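Local structure of nonstructural protein 2 (Human rotavirus C, 2GU0) at residues Leu82-Val90 and Val133-Leu142; His263-Gln272 and Ala282-Pro291. The protein probably takes part in replication and packaging of the viral genome as an octamer that binds single-stranded RNA, hydrolyses nucleoside triphosphates and helps form viral factories. All coordinates share one frame; numbering follows the deposited sequence.

Interaction 1: Leu82-Val90 and Val133-Leu142; sequences LLADTLNMV and VKAVMIACNL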
loop_
_atom_site.group_PDB
_atom_site.type_symbol
_atom_site.label_atom_id
_atom_site.label_comp_id
_atom_site.label_asym_id
_atom_site.label_seq_id
_atom_site.Cartn_x
_atom_site.Cartn_y
_atom_site.Cartn_z
ATOM N N LEU A 82 -26.615 -4.817 -19.247
ATOM C CA LEU A 82 -26.571 -4.347 -20.617
ATOM C C LEU A 82 -27.722 -5.019 -21.372
ATOM O O LEU A 82 -28.466 -4.377 -22.109
ATOM C CB LEU A 82 -25.233 -4.730 -21.245
ATOM C CG LEU A 82 -25.090 -4.373 -22.718
ATOM C CD1 LEU A 82 -25.033 -2.866 -22.873
ATOM C CD2 LEU A 82 -23.837 -5.020 -23.269
ATOM N N LEU A 83 -27.874 -6.318 -21.168
ATOM C CA LEU A 83 -28.928 -7.051 -21.835
ATOM C C LEU A 83 -30.321 -6.558 -21.437
ATOM O O LEU A 83 -31.169 -6.340 -22.298
ATOM C CB LEU A 83 -28.768 -8.548 -21.563
ATOM C CG LEU A 83 -27.470 -9.134 -22.141
ATOM C CD1 LEU A 83 -27.306 -10.580 -21.716
ATOM C CD2 LEU A 83 -27.485 -9.024 -23.662
ATOM N N ALA A 84 -30.563 -6.369 -20.145
ATOM C CA ALA A 84 -31.866 -5.884 -19.699
ATOM C C ALA A 84 -32.134 -4.506 -20.324
ATOM O O ALA A 84 -33.093 -4.320 -21.064
ATOM C CB ALA A 84 -31.910 -5.800 -18.173
ATOM N N ASP A 85 -31.277 -3.545 -20.021
ATOM C CA ASP A 85 -31.405 -2.205 -20.576
ATOM C C ASP A 85 -31.685 -2.277 -22.060
ATOM O O ASP A 85 -32.640 -1.687 -22.552
ATOM C CB ASP A 85 -30.111 -1.428 -20.384
ATOM C CG ASP A 85 -29.881 -1.038 -18.963
ATOM O OD1 ASP A 85 -30.482 -1.667 -18.070
ATOM O OD2 ASP A 85 -29.092 -0.101 -18.739
ATOM N N THR A 86 -30.835 -2.998 -22.778
ATOM C CA THR A 86 -31.005 -3.113 -24.212
ATOM C C THR A 86 -32.394 -3.627 -24.539
ATOM O O THR A 86 -33.208 -2.899 -25.090
ATOM C CB THR A 86 -29.947 -4.035 -24.819
ATOM O OG1 THR A 86 -28.650 -3.473 -24.589
ATOM C CG2 THR A 86 -30.162 -4.185 -26.314
ATOM N N LEU A 87 -32.676 -4.870 -24.183
ATOM C CA LEU A 87 -33.980 -5.437 -24.463
ATOM C C LEU A 87 -35.150 -4.491 -24.137
ATOM O O LEU A 87 -36.141 -4.434 -24.877
ATOM C CB LEU A 87 -34.137 -6.748 -23.700
ATOM C CG LEU A 87 -33.246 -7.871 -24.229
ATOM C CD1 LEU A 87 -33.432 -9.104 -23.375
ATOM C CD2 LEU A 87 -33.588 -8.163 -25.684
ATOM N N ASN A 88 -35.039 -3.744 -23.044
ATOM C CA ASN A 88 -36.120 -2.848 -22.683
ATOM C C ASN A 88 -36.330 -1.783 -23.743
ATOM O O ASN A 88 -37.467 -1.401 -24.036
ATOM C CB ASN A 88 -35.872 -2.201 -21.319
ATOM C CG ASN A 88 -36.034 -3.184 -20.172
ATOM O OD1 ASN A 88 -36.882 -4.074 -20.219
ATOM N ND2 ASN A 88 -35.230 -3.020 -19.131
ATOM N N MET A 89 -35.245 -1.306 -24.339
ATOM C CA MET A 89 -35.376 -0.292 -25.366
ATOM C C MET A 89 -36.103 -0.821 -26.585
ATOM O O MET A 89 -37.008 -0.169 -27.104
ATOM C CB MET A 89 -34.017 0.244 -25.767
ATOM C CG MET A 89 -33.498 1.265 -24.801
ATOM S SD MET A 89 -32.415 2.384 -25.653
ATOM C CE MET A 89 -33.601 3.264 -26.723
ATOM N N VAL A 90 -35.717 -2.004 -27.044
ATOM C CA VAL A 90 -36.374 -2.595 -28.198
ATOM C C VAL A 90 -37.895 -2.516 -28.010
ATOM O O VAL A 90 -38.655 -2.531 -28.979
ATOM C CB VAL A 90 -35.939 -4.058 -28.381
ATOM C CG1 VAL A 90 -36.735 -4.709 -29.493
ATOM C CG2 VAL A 90 -34.474 -4.109 -28.708
ATOM N N VAL A 133 -27.558 -0.406 -29.162
ATOM C CA VAL A 133 -28.646 -1.377 -29.204
ATOM C C VAL A 133 -28.496 -2.317 -30.400
ATOM O O VAL A 133 -28.709 -3.523 -30.280
ATOM C CB VAL A 133 -30.019 -0.671 -29.273
ATOM C CG1 VAL A 133 -31.131 -1.694 -29.297
ATOM C CG2 VAL A 133 -30.188 0.238 -28.082
ATOM N N LYS A 134 -28.118 -1.770 -31.552
ATOM C CA LYS A 134 -27.946 -2.602 -32.743
ATOM C C LYS A 134 -26.791 -3.580 -32.595
ATOM O O LYS A 134 -26.925 -4.748 -32.950
ATOM C CB LYS A 134 -27.725 -1.735 -33.989
ATOM C CG LYS A 134 -28.992 -1.394 -34.749
ATOM C CD LYS A 134 -28.753 -0.297 -35.778
ATOM C CE LYS A 134 -30.072 0.192 -36.379
ATOM N NZ LYS A 134 -29.867 1.350 -37.290
ATOM N N ALA A 135 -25.657 -3.102 -32.081
ATOM C CA ALA A 135 -24.483 -3.955 -31.891
ATOM C C ALA A 135 -24.806 -5.129 -30.966
ATOM O O ALA A 135 -24.417 -6.277 -31.225
ATOM C CB ALA A 135 -23.323 -3.138 -31.312
ATOM N N VAL A 136 -25.521 -4.828 -29.887
ATOM C CA VAL A 136 -25.903 -5.840 -28.920
ATOM C C VAL A 136 -26.931 -6.812 -29.470
ATOM O O VAL A 136 -26.863 -8.011 -29.202
ATOM C CB VAL A 136 -26.476 -5.208 -27.652
ATOM C CG1 VAL A 136 -27.058 -6.288 -26.764
ATOM C CG2 VAL A 136 -25.398 -4.433 -26.930
ATOM N N MET A 137 -27.900 -6.308 -30.223
ATOM C CA MET A 137 -28.899 -7.200 -30.784
ATOM C C MET A 137 -28.198 -8.177 -31.706
ATOM O O MET A 137 -28.469 -9.376 -31.652
ATOM C CB MET A 137 -29.975 -6.430 -31.548
ATOM C CG MET A 137 -30.923 -5.662 -30.648
ATOM S SD MET A 137 -31.639 -6.690 -29.350
ATOM C CE MET A 137 -32.907 -7.535 -30.244
ATOM N N ILE A 138 -27.297 -7.676 -32.548
ATOM C CA ILE A 138 -26.559 -8.566 -33.437
ATOM C C ILE A 138 -25.866 -9.633 -32.574
ATOM O O ILE A 138 -26.044 -10.830 -32.793
ATOM C CB ILE A 138 -25.493 -7.799 -34.280
ATOM C CG1 ILE A 138 -26.173 -7.006 -35.393
ATOM C CG2 ILE A 138 -24.503 -8.764 -34.893
ATOM C CD1 ILE A 138 -25.215 -6.173 -36.213
ATOM N N ALA A 139 -25.109 -9.199 -31.573
ATOM C CA ALA A 139 -24.398 -10.117 -30.697
ATOM C C ALA A 139 -25.300 -11.173 -30.045
ATOM O O ALA A 139 -24.831 -12.263 -29.690
ATOM C CB ALA A 139 -23.674 -9.329 -29.631
ATOM N N CYS A 140 -26.588 -10.847 -29.894
ATOM C CA CYS A 140 -27.567 -11.744 -29.276
ATOM C C CYS A 140 -28.311 -12.649 -30.229
ATOM O O CYS A 140 -29.129 -13.456 -29.798
ATOM C CB CYS A 140 -28.591 -10.943 -28.487
ATOM S SG CYS A 140 -27.957 -10.372 -26.928
ATOM N N ASN A 141 -28.034 -12.508 -31.520
ATOM C CA ASN A 141 -28.686 -13.321 -32.536
ATOM C C ASN A 141 -30.182 -13.080 -32.581
ATOM O O ASN A 141 -30.957 -13.985 -32.876
ATOM C CB ASN A 141 -28.407 -14.799 -32.291
ATOM C CG ASN A 141 -26.951 -15.133 -32.446
ATOM O OD1 ASN A 141 -26.331 -14.762 -33.441
ATOM N ND2 ASN A 141 -26.385 -15.832 -31.467
ATOM N N LEU A 142 -30.580 -11.848 -32.287
ATOM C CA LEU A 142 -31.981 -11.475 -32.305
ATOM C C LEU A 142 -32.291 -10.607 -33.522
ATOM O O LEU A 142 -33.427 -10.164 -33.696
ATOM C CB LEU A 142 -32.351 -10.725 -31.026
ATOM C CG LEU A 142 -32.315 -11.507 -29.713
ATOM C CD1 LEU A 142 -32.844 -10.619 -28.585
ATOM C CD2 LEU A 142 -33.155 -12.776 -29.833
#
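Thr86 presses its side chain against Val136 and Val133, where the helices that carry them come closest. Its CB lies 4.1 Å from Val136 CG1. Beyond CB the two branches part. The methyl CG2, anti to the backbone N, points into the other helix and touches Val136 CG1 at 3.8 Å and, in passing, Val133 CG1. The hydroxyl OG1 turns back beside the backbone N (chi1 -62°) and donates to Leu82 O at 2.6 Å. It reaches that carbonyl from above its plane, on the face opposite Thr86 N, so the buried hydroxyl is satisfied within its own helix; OG1 also lies against the Val136 methyls. In the N-terminal part of the protein, the segments 82-90 and 133-139, of helices 74-90 and 129-139, run at 107° with their axes 10.0 Å apart at closest approach, packed through aliphatic and sulfur-bearing side chains. Leu82 CD2 meets Val136 CG2 tip to tip at 4.0 Å, while Leu83 CD2 sits 3.6 Å from Cys140 SG. Past the Schellman motif at Asn141, the side chains of Leu142 and Leu87 cross at about a right angle, CD1 against CD2. Further along the first segment, Val90 CG2 rests on the sulfur of the doubly bent Met137, with CG2 to SD 3.9 Å.

Interaction 2: His263-Gln272 and Ala282-Pro291; sequences HPGWKTCIGQ and AKTSLYSIKP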
loop_
_atom_site.group_PDB
_atom_site.type_symbol
_atom_site.label_atom_id
_atom_site.label_comp_id
_atom_site.label_asym_id
_atom_site.label_seq_id
_atom_site.Cartn_x
_atom_site.Cartn_y
_atom_site.Cartn_z
ATOM N N HIS A 263 -9.873 -16.831 -48.211
ATOM C CA HIS A 263 -9.018 -17.987 -48.453
ATOM C C HIS A 263 -9.599 -18.943 -49.498
ATOM O O HIS A 263 -10.608 -19.613 -49.252
ATOM C CB HIS A 263 -8.792 -18.724 -47.142
ATOM C CG HIS A 263 -7.922 -19.925 -47.278
ATOM N ND1 HIS A 263 -8.276 -21.010 -48.045
ATOM C CD2 HIS A 263 -6.705 -20.207 -46.761
ATOM C CE1 HIS A 263 -7.313 -21.911 -47.995
ATOM N NE2 HIS A 263 -6.347 -21.448 -47.223
ATOM N N PRO A 264 -8.939 -19.046 -50.668
ATOM C CA PRO A 264 -9.344 -19.900 -51.795
ATOM C C PRO A 264 -9.806 -21.299 -51.413
ATOM O O PRO A 264 -10.868 -21.750 -51.843
ATOM C CB PRO A 264 -8.096 -19.922 -52.677
ATOM C CG PRO A 264 -7.512 -18.575 -52.436
ATOM C CD PRO A 264 -7.611 -18.464 -50.925
ATOM N N GLY A 265 -8.997 -21.980 -50.609
ATOM C CA GLY A 265 -9.348 -23.320 -50.179
ATOM C C GLY A 265 -10.738 -23.324 -49.581
ATOM O O GLY A 265 -11.581 -24.149 -49.940
ATOM N N TRP A 266 -10.971 -22.382 -48.673
ATOM C CA TRP A 266 -12.255 -22.239 -48.006
ATOM C C TRP A 266 -13.324 -21.947 -49.047
ATOM O O TRP A 266 -14.343 -22.617 -49.103
ATOM C CB TRP A 266 -12.166 -21.091 -46.991
ATOM C CG TRP A 266 -13.417 -20.857 -46.165
ATOM C CD1 TRP A 266 -14.435 -19.987 -46.439
ATOM C CD2 TRP A 266 -13.765 -21.507 -44.937
ATOM N NE1 TRP A 266 -15.388 -20.055 -45.459
ATOM C CE2 TRP A 266 -15.005 -20.979 -44.525
ATOM C CE3 TRP A 266 -13.147 -22.484 -44.148
ATOM C CZ2 TRP A 266 -15.642 -21.396 -43.355
ATOM C CZ3 TRP A 266 -13.779 -22.900 -42.986
ATOM C CH2 TRP A 266 -15.016 -22.355 -42.600
ATOM N N LYS A 267 -13.069 -20.942 -49.873
ATOM C CA LYS A 267 -13.989 -20.531 -50.922
ATOM C C LYS A 267 -14.664 -21.696 -51.631
ATOM O O LYS A 267 -15.892 -21.758 -51.691
ATOM C CB LYS A 267 -13.235 -19.686 -51.945
ATOM C CG LYS A 267 -13.993 -19.374 -53.227
ATOM C CD LYS A 267 -15.182 -18.466 -52.980
ATOM C CE LYS A 267 -15.631 -17.782 -54.272
ATOM N NZ LYS A 267 -14.611 -16.833 -54.820
ATOM N N THR A 268 -13.857 -22.616 -52.162
ATOM C CA THR A 268 -14.368 -23.777 -52.896
ATOM C C THR A 268 -14.863 -24.914 -52.006
ATOM O O THR A 268 -15.886 -25.534 -52.305
ATOM C CB THR A 268 -13.303 -24.368 -53.861
ATOM O OG1 THR A 268 -12.157 -24.789 -53.111
ATOM C CG2 THR A 268 -12.883 -23.342 -54.901
ATOM N N CYS A 269 -14.131 -25.206 -50.935
ATOM C CA CYS A 269 -14.535 -26.274 -50.030
ATOM C C CYS A 269 -15.961 -26.031 -49.568
ATOM O O CYS A 269 -16.775 -26.950 -49.529
ATOM C CB CYS A 269 -13.611 -26.328 -48.816
ATOM S SG CYS A 269 -14.215 -27.392 -47.486
ATOM N N ILE A 270 -16.260 -24.785 -49.220
ATOM C CA ILE A 270 -17.593 -24.418 -48.765
ATOM C C ILE A 270 -18.534 -24.389 -49.960
ATOM O O ILE A 270 -19.752 -24.415 -49.810
ATOM C CB ILE A 270 -17.583 -23.037 -48.040
ATOM C CG1 ILE A 270 -16.792 -23.152 -46.735
ATOM C CG2 ILE A 270 -18.998 -22.573 -47.727
ATOM C CD1 ILE A 270 -17.242 -24.296 -45.856
ATOM N N GLY A 271 -17.962 -24.337 -51.156
ATOM C CA GLY A 271 -18.781 -24.343 -52.350
ATOM C C GLY A 271 -19.235 -25.773 -52.565
ATOM O O GLY A 271 -20.406 -26.039 -52.848
ATOM N N GLN A 272 -18.293 -26.698 -52.406
ATOM C CA GLN A 272 -18.562 -28.118 -52.576
ATOM C C GLN A 272 -19.598 -28.631 -51.581
ATOM O O GLN A 272 -20.417 -29.485 -51.920
ATOM C CB GLN A 272 -17.270 -28.927 -52.428
ATOM C CG GLN A 272 -16.166 -28.524 -53.396
ATOM C CD GLN A 272 -15.123 -29.614 -53.580
ATOM O OE1 GLN A 272 -14.578 -30.144 -52.615
ATOM N NE2 GLN A 272 -14.841 -29.950 -54.830
ATOM N N ALA A 282 -14.561 -32.742 -49.758
ATOM C CA ALA A 282 -14.301 -31.317 -49.924
ATOM C C ALA A 282 -13.218 -30.767 -48.996
ATOM O O ALA A 282 -12.540 -29.797 -49.338
ATOM C CB ALA A 282 -15.601 -30.535 -49.738
ATOM N N LYS A 283 -13.056 -31.393 -47.832
ATOM C CA LYS A 283 -12.063 -30.961 -46.855
ATOM C C LYS A 283 -10.688 -30.902 -47.497
ATOM O O LYS A 283 -9.759 -30.343 -46.938
ATOM C CB LYS A 283 -12.007 -31.928 -45.674
ATOM C CG LYS A 283 -11.320 -33.235 -46.005
ATOM C CD LYS A 283 -10.838 -33.973 -44.758
ATOM C CE LYS A 283 -11.981 -34.570 -43.963
ATOM N NZ LYS A 283 -11.482 -35.196 -42.714
ATOM N N THR A 284 -10.567 -31.486 -48.681
ATOM C CA THR A 284 -9.302 -31.521 -49.400
ATOM C C THR A 284 -8.940 -30.202 -50.061
ATOM O O THR A 284 -7.814 -29.727 -49.933
ATOM C CB THR A 284 -9.328 -32.632 -50.475
ATOM O OG1 THR A 284 -9.394 -33.904 -49.823
ATOM C CG2 THR A 284 -8.088 -32.573 -51.367
ATOM N N SER A 285 -9.893 -29.611 -50.771
ATOM C CA SER A 285 -9.641 -28.355 -51.462
ATOM C C SER A 285 -9.272 -27.199 -50.532
ATOM O O SER A 285 -8.979 -26.102 -50.994
ATOM C CB SER A 285 -10.849 -27.984 -52.335
ATOM O OG SER A 285 -12.074 -28.297 -51.694
ATOM N N LEU A 286 -9.278 -27.455 -49.225
ATOM C CA LEU A 286 -8.931 -26.443 -48.227
ATOM C C LEU A 286 -7.444 -26.108 -48.222
ATOM O O LEU A 286 -7.060 -24.963 -48.013
ATOM C CB LEU A 286 -9.304 -26.921 -46.824
ATOM C CG LEU A 286 -10.749 -26.860 -46.349
ATOM C CD1 LEU A 286 -10.808 -27.367 -44.919
ATOM C CD2 LEU A 286 -11.265 -25.434 -46.435
ATOM N N TYR A 287 -6.611 -27.118 -48.437
ATOM C CA TYR A 287 -5.169 -26.934 -48.431
ATOM C C TYR A 287 -4.566 -27.261 -49.781
ATOM O O TYR A 287 -3.356 -27.156 -49.966
ATOM C CB TYR A 287 -4.559 -27.848 -47.386
ATOM C CG TYR A 287 -4.994 -29.275 -47.584
ATOM C CD1 TYR A 287 -4.383 -30.086 -48.537
ATOM C CD2 TYR A 287 -6.057 -29.800 -46.859
ATOM C CE1 TYR A 287 -4.825 -31.387 -48.762
ATOM C CE2 TYR A 287 -6.506 -31.101 -47.077
ATOM C CZ TYR A 287 -5.889 -31.888 -48.029
ATOM O OH TYR A 287 -6.345 -33.167 -48.250
ATOM N N SER A 288 -5.403 -27.668 -50.723
ATOM C CA SER A 288 -4.906 -28.019 -52.041
ATOM C C SER A 288 -5.065 -26.924 -53.094
ATOM O O SER A 288 -4.588 -27.081 -54.217
ATOM C CB SER A 288 -5.570 -29.307 -52.524
ATOM O OG SER A 288 -6.970 -29.146 -52.608
ATOM N N ILE A 289 -5.728 -25.820 -52.748
ATOM C CA ILE A 289 -5.892 -24.724 -53.704
ATOM C C ILE A 289 -4.964 -23.546 -53.404
ATOM O O ILE A 289 -4.847 -23.117 -52.258
ATOM C CB ILE A 289 -7.335 -24.222 -53.745
ATOM C CG1 ILE A 289 -8.223 -25.290 -54.378
ATOM C CG2 ILE A 289 -7.414 -22.927 -54.539
ATOM C CD1 ILE A 289 -9.627 -24.824 -54.671
ATOM N N LYS A 290 -4.313 -23.028 -54.446
ATOM C CA LYS A 290 -3.370 -21.911 -54.325
ATOM C C LYS A 290 -4.047 -20.554 -54.511
ATOM O O LYS A 290 -5.088 -20.454 -55.162
ATOM C CB LYS A 290 -2.265 -22.047 -55.377
ATOM C CG LYS A 290 -1.792 -23.475 -55.600
ATOM C CD LYS A 290 -0.963 -23.614 -56.869
ATOM C CE LYS A 290 -0.715 -25.088 -57.202
ATOM N NZ LYS A 290 -0.020 -25.271 -58.518
ATOM N N PRO A 291 -3.468 -19.489 -53.933
ATOM C CA PRO A 291 -4.059 -18.157 -54.077
ATOM C C PRO A 291 -3.780 -17.702 -55.494
ATOM O O PRO A 291 -3.011 -18.339 -56.204
ATOM C CB PRO A 291 -3.285 -17.318 -53.063
ATOM C CG PRO A 291 -2.781 -18.325 -52.076
ATOM C CD PRO A 291 -2.365 -19.460 -52.961
#
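With chi1 of -180°, His263 swings its imidazole back over the start of helix 264-275, and Leu286, its CG beside the backbone N, sends its isobutyl group along the same helix. The two residues meet where His263 CE1 approaches Leu286 O at 3.1 Å, the oxygen lying near the ring plane at its edge. On the helix side, His263 ND1 accepts from Trp266 N at 3.1 Å, a capping bond from the N-cap position, with the donor tilted 24° from the ring plane. Gly265, without a side chain, lets the backbones draw together to 3.7 Å between Gly265 CA and Leu286 CA. Its CA-H points almost straight at Leu286 O, with 170° at the hydrogen. The Leu286 side chain runs next to Trp266, pointing the same way, and its CD2 comes to 3.5 Å from Cys269 CB. On the flank, Pro264 CB packs on Ile289 CG2 at 3.6 Å, while Thr268 and Ile289 approach tip to tip. At the far end, Ala282 CB lies against Gln272 CB at 3.6 Å. Ser285 OG is held by Ala282 O, through an in-plane lone pair, at 2.8 Å. Helix 231-243 covers the Leu286 and Trp266 side, and Ile307 of a second subunit packs on His263. Trp266 NE1 bonds to Ser217 O, next to the predicted ATP-binding residue His218. The arrangement is a helix with a histidine N-cap, packed against the irregular, weakly helical segment that follows it in the HIT-related C-terminal region.

Interaction 1 belongs to the N-terminal family region and interaction 2 to the HIT-related C-terminal one. They lie on opposite sides of the chain's centre, with centres 36 Å apart and nearest atoms about 16 Å apart, so they do not touch. What relates them is the predicted ATP site, to which both regions contribute residues. In interaction 1 the side chain of Cys140 is about 7 Å from that of Gln107, whose backbone also bonds to Ala139. In interaction 2 the side chain of Trp266 is about 5 Å from that of His218 and about 8 Å from that of Arg224. Each contact thus has a residue close to one predicted to bind ATP, consistent with a nucleotide site between the two domains.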